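Ethanolamine utilization protein EutJ (Carboxydothermus hydrogenoformans Z-2901, PDB 3H1Q) binds ATP through an actin-like ATPase fold and probably serves ethanolamine utilization. Local coordinates at residues 176-181 with 187-192; 231-236 with 261-266. One frame throughout, in Å; residues are numbered along the deposited sequence.

Contact 1: 176-181 with 187-192; sequences LVLAGS and EEAETI. With ATP (adenosine-5'-triphosphate), chain C.
Leu178 and Ala179 pack against Ala189 where two consecutive helices of the actin-like ATPase fold, 171-182 and 186-194, meet. The short segment axes come within 8.8 Å. At 116° they run neither parallel nor antiparallel, and the touching residues cluster around Ala189. The contact buries 138 Å². Apolar contacts carry it.

Leu178 is the first residue of 176-181 to reach across. Its CG is anti to the backbone N (chi1 179°), which directs the side chain at the neighbouring helix. The CD2 branch does the touching. Leu178 CD2 lies 3.9 Å from Ala189 CB and also meets the carbonyl O of Ala189. The same methyl reaches Ile192 at its branch point, with Leu178 CD2 4.5 Å from Ile192 CB. The far end of Ile192 turns away. Leu178 also touches Val205 and Val206, so it lies among three helices, with helix 199-220 as the third.

Ala179 follows and meets the same partner. Ala189 CB is 3.9 Å from Ala179 CA and 4.0 Å from Ala179 CB. The methyl of Ala189 thus faces both backbone and side chain. With alanine on each helix, the backbones come near, and Ala179 CA and Ala189 CA are 5.4 Å apart.

Glu190 starts out away from 176-181, on a different side of its helix from Ala189. Glu190 and Lys193 both hydrogen-bond ATP, much as a glutamate and a lysine on a helix hold the adenosine in Hsp70. The bend at chi2 (75°) sets the Glu190 carboxylate between the ribose and Ser175. One oxygen, OE1, is hydrogen-bonded to Ser175 OG of helix 171-182, which would limit rotation of the group. The other accepts the ribose hydroxyl: ATP O2' donates to Glu190 OE2 over 2.6 Å.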
loop_
_atom_site.group_PDB
_atom_site.type_symbol
_atom_site.label_atom_id
_atom_site.label_comp_id
_atom_site.label_asym_id
_atom_site.label_seq_id
_atom_site.Cartn_x
_atom_site.Cartn_y
_atom_site.Cartn_z
ATOM N N LEU A 176 -4.249 -16.549 -6.761
ATOM C CA LEU A 176 -5.283 -17.406 -7.276
ATOM C C LEU A 176 -4.851 -18.047 -8.600
ATOM O O LEU A 176 -4.905 -19.281 -8.735
ATOM C CB LEU A 176 -6.589 -16.613 -7.469
ATOM C CG LEU A 176 -7.495 -16.379 -6.241
ATOM C CD1 LEU A 176 -8.632 -15.386 -6.503
ATOM C CD2 LEU A 176 -8.053 -17.688 -5.728
ATOM N N VAL A 177 -4.426 -17.218 -9.569
ATOM C CA VAL A 177 -3.950 -17.702 -10.867
ATOM C C VAL A 177 -2.830 -18.710 -10.637
ATOM O O VAL A 177 -2.700 -19.679 -11.366
ATOM C CB VAL A 177 -3.502 -16.555 -11.761
ATOM N N LEU A 178 -2.049 -18.507 -9.588
ATOM C CA LEU A 178 -1.059 -19.486 -9.185
ATOM C C LEU A 178 -1.686 -20.713 -8.529
ATOM O O LEU A 178 -1.319 -21.841 -8.843
ATOM C CB LEU A 178 -0.059 -18.849 -8.232
ATOM C CG LEU A 178 0.994 -19.839 -7.750
ATOM C CD1 LEU A 178 2.055 -20.038 -8.821
ATOM C CD2 LEU A 178 1.604 -19.349 -6.446
ATOM N N ALA A 179 -2.616 -20.473 -7.597
ATOM C CA ALA A 179 -3.339 -21.527 -6.889
ATOM C C ALA A 179 -3.917 -22.492 -7.903
ATOM O O ALA A 179 -3.676 -23.708 -7.821
ATOM C CB ALA A 179 -4.433 -20.930 -6.066
ATOM N N GLY A 180 -4.654 -21.924 -8.868
ATOM C CA GLY A 180 -5.251 -22.648 -9.988
ATOM C C GLY A 180 -4.219 -23.384 -10.822
ATOM O O GLY A 180 -4.322 -24.595 -11.000
ATOM N N SER A 181 -3.225 -22.657 -11.335
ATOM C CA SER A 181 -2.118 -23.247 -12.113
ATOM C C SER A 181 -1.371 -24.378 -11.387
ATOM O O SER A 181 -1.201 -25.447 -11.937
ATOM C CB SER A 181 -1.121 -22.154 -12.507
ATOM O OG SER A 181 -0.387 -22.483 -13.669
ATOM N N GLU A 187 -4.116 -20.589 0.679
ATOM C CA GLU A 187 -3.126 -20.236 1.687
ATOM C C GLU A 187 -1.807 -20.810 1.205
ATOM O O GLU A 187 -0.847 -20.064 1.026
ATOM C CB GLU A 187 -3.499 -20.758 3.067
ATOM N N GLU A 188 -1.775 -22.112 0.929
ATOM C CA GLU A 188 -0.572 -22.770 0.414
ATOM C C GLU A 188 0.123 -21.900 -0.656
ATOM O O GLU A 188 1.321 -21.621 -0.562
ATOM C CB GLU A 188 -0.918 -24.172 -0.114
ATOM C CG GLU A 188 0.267 -25.022 -0.602
ATOM C CD GLU A 188 -0.170 -26.181 -1.534
ATOM O OE1 GLU A 188 -0.665 -27.237 -1.045
ATOM O OE2 GLU A 188 -0.017 -26.036 -2.773
ATOM N N ALA A 189 -0.649 -21.433 -1.635
ATOM C CA ALA A 189 -0.105 -20.615 -2.707
ATOM C C ALA A 189 0.386 -19.261 -2.239
ATOM O O ALA A 189 1.417 -18.806 -2.704
ATOM C CB ALA A 189 -1.110 -20.453 -3.835
ATOM N N GLU A 190 -0.345 -18.609 -1.340
ATOM C CA GLU A 190 0.067 -17.290 -0.826
ATOM C C GLU A 190 1.412 -17.372 -0.087
ATOM O O GLU A 190 2.292 -16.531 -0.292
ATOM C CB GLU A 190 -1.023 -16.679 0.071
ATOM C CG GLU A 190 -0.766 -15.240 0.530
ATOM C CD GLU A 190 -0.995 -14.202 -0.557
ATOM O OE1 GLU A 190 -1.365 -14.575 -1.679
ATOM O OE2 GLU A 190 -0.794 -12.998 -0.297
ATOM N N THR A 191 1.564 -18.392 0.758
ATOM C CA THR A 191 2.842 -18.668 1.398
ATOM C C THR A 191 3.948 -18.757 0.333
ATOM O O THR A 191 4.956 -18.077 0.472
ATOM C CB THR A 191 2.776 -19.920 2.250
ATOM N N ILE A 192 3.744 -19.529 -0.745
ATOM C CA ILE A 192 4.698 -19.562 -1.887
ATOM C C ILE A 192 4.929 -18.179 -2.493
ATOM O O ILE A 192 6.019 -17.630 -2.392
ATOM C CB ILE A 192 4.296 -20.547 -3.062
ATOM C CG1 ILE A 192 3.987 -21.982 -2.588
ATOM C CG2 ILE A 192 5.370 -20.562 -4.139
ATOM C CD1 ILE A 192 5.010 -22.597 -1.634
HETATM P PG ATP C . -3.544 -1.109 -0.300
HETATM O O1G ATP C . -2.460 -1.250 0.759
HETATM O O2G ATP C . -3.024 -1.136 -1.711
HETATM O O3G ATP C . -4.433 0.112 -0.103
HETATM P PB ATP C . -3.843 -3.795 0.416
HETATM O O1B ATP C . -4.757 -4.966 0.297
HETATM O O2B ATP C . -3.300 -3.523 1.793
HETATM O O3B ATP C . -4.440 -2.453 -0.231
HETATM P PA ATP C . -1.029 -4.019 -0.471
HETATM O O1A ATP C . -0.623 -3.997 0.973
HETATM O O2A ATP C . -0.604 -2.873 -1.353
HETATM O O3A ATP C . -2.642 -4.083 -0.631
HETATM O "O5'" ATP C . -0.641 -5.435 -1.116
HETATM C "C5'" ATP C . -1.086 -6.697 -0.652
HETATM C "C4'" ATP C . -0.627 -7.659 -1.727
HETATM O "O4'" ATP C . 0.795 -7.567 -1.860
HETATM C "C3'" ATP C . -0.919 -9.092 -1.351
HETATM O "O3'" ATP C . -1.496 -9.800 -2.454
HETATM C "C2'" ATP C . 0.429 -9.713 -1.100
HETATM O "O2'" ATP C . 0.455 -11.079 -1.498
HETATM C "C1'" ATP C . 1.387 -8.862 -1.916
HETATM N N9 ATP C . 2.740 -9.114 -1.314
HETATM C C8 ATP C . 3.175 -8.814 -0.070
HETATM N N7 ATP C . 4.436 -9.277 0.151
HETATM C C5 ATP C . 4.842 -9.910 -0.963
HETATM C C6 ATP C . 6.064 -10.624 -1.428
HETATM N N6 ATP C . 7.153 -10.762 -0.638
HETATM N N1 ATP C . 6.064 -11.137 -2.686
HETATM C C2 ATP C . 5.014 -11.029 -3.520
HETATM N N3 ATP C . 3.879 -10.385 -3.172
HETATM C C4 ATP C . 3.723 -9.813 -1.927
#

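Contact 2: 231-236 with 261-266; sequences YVVGGT and LLVTPL. With ATP (adenosine-5'-triphosphate), chain C.
Gly235 brings its backbone right up to that of Leu261, with Gly235 CA only 3.7 Å from Leu261 CA. Gly235 has no side chain, and Leu261 CB comes to 3.6 Å from Gly235 CA. Gly234, just before it, has a positive phi (103°). At this backbone setting a side chain would press on the carbonyl O of Val233, so the turn depends on a residue that has none. The chain passes here from strand 230-233 into the loop that meets ATP. Gly-Gly-Thr after a hydrophobic strand is consistent with the adenosine motif of the actin-like ATPases.

Leu261 CG is anti to the backbone N (chi1 -165°), which carries the branch to the nucleotide. Leu261 CG lies 3.3 Å from ATP O1A, and both methyls are near the same oxygen. CD1 alone goes on to the base, with Leu261 CD1 3.8 Å from ATP C8.

Further from the ligand, the strand packs on the helical part of 261-266, at Val263. Val233 and Val263 cross at about a right angle. Val233 CG1 sits 4.1 Å from Val263 CG2 and equally near Val263 CB. Leu136 and Ala135 of helix 128-136 pack beside this pair. Thr236 OG1 is hydrogen-bonded to Ile146 O, and Thr264 OG1 to Asp145 OD2, so both buried hydroxyls have partners.

One backbone N-H holds the alpha-phosphate here: Gly235 N donates to ATP O2A over 2.9 Å, nearly straight at 166°. This hold therefore depends on the course of the main chain, while Leu261 adds an apolar surface beside it.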
loop_
_atom_site.group_PDB
_atom_site.type_symbol
_atom_site.label_atom_id
_atom_site.label_comp_id
_atom_site.label_asym_id
_atom_site.label_seq_id
_atom_site.Cartn_x
_atom_site.Cartn_y
_atom_site.Cartn_z
ATOM N N TYR A 231 4.863 5.239 -11.721
ATOM C CA TYR A 231 5.340 4.723 -10.468
ATOM C C TYR A 231 4.455 3.601 -10.068
ATOM O O TYR A 231 3.271 3.777 -9.921
ATOM C CB TYR A 231 5.276 5.826 -9.448
ATOM C CG TYR A 231 6.177 6.985 -9.783
ATOM C CD1 TYR A 231 7.461 7.066 -9.250
ATOM C CD2 TYR A 231 5.751 8.010 -10.624
ATOM C CE1 TYR A 231 8.305 8.141 -9.532
ATOM C CE2 TYR A 231 6.600 9.104 -10.917
ATOM C CZ TYR A 231 7.875 9.153 -10.360
ATOM O OH TYR A 231 8.721 10.206 -10.639
ATOM N N VAL A 232 5.014 2.429 -9.917
ATOM C CA VAL A 232 4.202 1.319 -9.541
ATOM C C VAL A 232 4.497 0.985 -8.094
ATOM O O VAL A 232 5.589 0.540 -7.772
ATOM C CB VAL A 232 4.460 0.138 -10.450
ATOM C CG1 VAL A 232 3.778 -1.098 -9.919
ATOM C CG2 VAL A 232 3.973 0.462 -11.852
ATOM N N VAL A 233 3.528 1.220 -7.215
ATOM C CA VAL A 233 3.690 0.945 -5.798
ATOM C C VAL A 233 2.674 -0.105 -5.394
ATOM O O VAL A 233 1.891 -0.523 -6.235
ATOM C CB VAL A 233 3.496 2.206 -4.958
ATOM C CG1 VAL A 233 4.448 3.289 -5.414
ATOM C CG2 VAL A 233 2.076 2.681 -5.047
ATOM N N GLY A 234 2.686 -0.522 -4.121
ATOM C CA GLY A 234 1.733 -1.504 -3.589
ATOM C C GLY A 234 2.378 -2.855 -3.460
ATOM O O GLY A 234 3.258 -3.195 -4.233
ATOM N N GLY A 235 1.928 -3.652 -2.508
ATOM C CA GLY A 235 2.550 -4.940 -2.220
ATOM C C GLY A 235 2.644 -5.966 -3.335
ATOM O O GLY A 235 3.426 -6.927 -3.240
ATOM N N THR A 236 1.837 -5.801 -4.381
ATOM C CA THR A 236 1.877 -6.754 -5.489
ATOM C C THR A 236 3.203 -6.650 -6.231
ATOM O O THR A 236 3.703 -7.654 -6.735
ATOM C CB THR A 236 0.733 -6.573 -6.514
ATOM O OG1 THR A 236 -0.407 -5.971 -5.891
ATOM C CG2 THR A 236 0.352 -7.917 -7.123
ATOM N N LEU A 261 4.824 -2.190 -0.919
ATOM C CA LEU A 261 3.719 -2.263 0.060
ATOM C C LEU A 261 3.619 -1.119 1.053
ATOM O O LEU A 261 2.534 -0.847 1.556
ATOM C CB LEU A 261 3.796 -3.564 0.857
ATOM C CG LEU A 261 2.591 -4.057 1.683
ATOM C CD1 LEU A 261 2.614 -5.582 1.771
ATOM C CD2 LEU A 261 2.447 -3.416 3.099
ATOM N N LEU A 262 4.732 -0.460 1.332
ATOM C CA LEU A 262 4.801 0.540 2.371
ATOM C C LEU A 262 4.577 1.964 1.902
ATOM O O LEU A 262 4.483 2.910 2.710
ATOM C CB LEU A 262 6.142 0.430 3.085
ATOM C CG LEU A 262 6.168 -0.806 3.967
ATOM C CD1 LEU A 262 7.573 -1.075 4.482
ATOM C CD2 LEU A 262 5.170 -0.585 5.108
ATOM N N VAL A 263 4.490 2.150 0.599
ATOM C CA VAL A 263 4.556 3.547 0.147
ATOM C C VAL A 263 3.335 4.341 0.604
ATOM O O VAL A 263 3.508 5.420 1.168
ATOM C CB VAL A 263 4.868 3.726 -1.387
ATOM C CG1 VAL A 263 4.965 5.208 -1.758
ATOM C CG2 VAL A 263 6.150 2.989 -1.747
ATOM N N THR A 264 2.130 3.796 0.396
ATOM C CA THR A 264 0.908 4.516 0.746
ATOM C C THR A 264 0.832 4.682 2.250
ATOM O O THR A 264 0.668 5.809 2.726
ATOM C CB THR A 264 -0.400 3.838 0.213
ATOM O OG1 THR A 264 -0.273 3.576 -1.192
ATOM C CG2 THR A 264 -1.621 4.750 0.430
ATOM N N PRO A 265 0.957 3.566 3.003
ATOM C CA PRO A 265 0.939 3.690 4.455
ATOM C C PRO A 265 1.825 4.849 4.963
ATOM O O PRO A 265 1.340 5.711 5.718
ATOM C CB PRO A 265 1.448 2.338 4.912
ATOM C CG PRO A 265 0.991 1.400 3.842
ATOM C CD PRO A 265 1.089 2.159 2.575
ATOM N N LEU A 266 3.078 4.919 4.510
ATOM C CA LEU A 266 3.962 5.981 4.940
ATOM C C LEU A 266 3.388 7.303 4.528
ATOM O O LEU A 266 3.560 8.297 5.231
ATOM C CB LEU A 266 5.357 5.833 4.344
ATOM C CG LEU A 266 6.285 7.060 4.471
ATOM C CD1 LEU A 266 6.749 7.322 5.902
ATOM C CD2 LEU A 266 7.492 6.905 3.555
HETATM P PG ATP C . -3.544 -1.109 -0.300
HETATM O O1G ATP C . -2.460 -1.250 0.759
HETATM O O2G ATP C . -3.024 -1.136 -1.711
HETATM O O3G ATP C . -4.433 0.112 -0.103
HETATM P PB ATP C . -3.843 -3.795 0.416
HETATM O O1B ATP C . -4.757 -4.966 0.297
HETATM O O2B ATP C . -3.300 -3.523 1.793
HETATM O O3B ATP C . -4.440 -2.453 -0.231
HETATM P PA ATP C . -1.029 -4.019 -0.471
HETATM O O1A ATP C . -0.623 -3.997 0.973
HETATM O O2A ATP C . -0.604 -2.873 -1.353
HETATM O O3A ATP C . -2.642 -4.083 -0.631
HETATM O "O5'" ATP C . -0.641 -5.435 -1.116
HETATM C "C5'" ATP C . -1.086 -6.697 -0.652
HETATM C "C4'" ATP C . -0.627 -7.659 -1.727
HETATM O "O4'" ATP C . 0.795 -7.567 -1.860
HETATM C "C3'" ATP C . -0.919 -9.092 -1.351
HETATM O "O3'" ATP C . -1.496 -9.800 -2.454
HETATM C "C2'" ATP C . 0.429 -9.713 -1.100
HETATM O "O2'" ATP C . 0.455 -11.079 -1.498
HETATM C "C1'" ATP C . 1.387 -8.862 -1.916
HETATM N N9 ATP C . 2.740 -9.114 -1.314
HETATM C C8 ATP C . 3.175 -8.814 -0.070
HETATM N N7 ATP C . 4.436 -9.277 0.151
HETATM C C5 ATP C . 4.842 -9.910 -0.963
HETATM C C6 ATP C . 6.064 -10.624 -1.428
HETATM N N6 ATP C . 7.153 -10.762 -0.638
HETATM N N1 ATP C . 6.064 -11.137 -2.686
HETATM C C2 ATP C . 5.014 -11.029 -3.520
HETATM N N3 ATP C . 3.879 -10.385 -3.172
HETATM C C4 ATP C . 3.723 -9.813 -1.927
#

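Both contacts reach the same ATP, but from different places. Contact 1 is partly buried, and its centre lies about 21 Å from the centre of the chain. Contact 2 is wholly buried, with its centre about 4 Å from that point. The two centres are about 22 Å apart, the nearest atoms about 8 Å. The contacts share no helix or strand. Contact 1 pairs two helices through apolar side chains around an alanine. Contact 2 sets a strand and its loop against a loop and a helix, combining one valine pair with close backbone packing at glycine. Toward the ligand the chemistry differs: side-chain carboxylate against main-chain N-H.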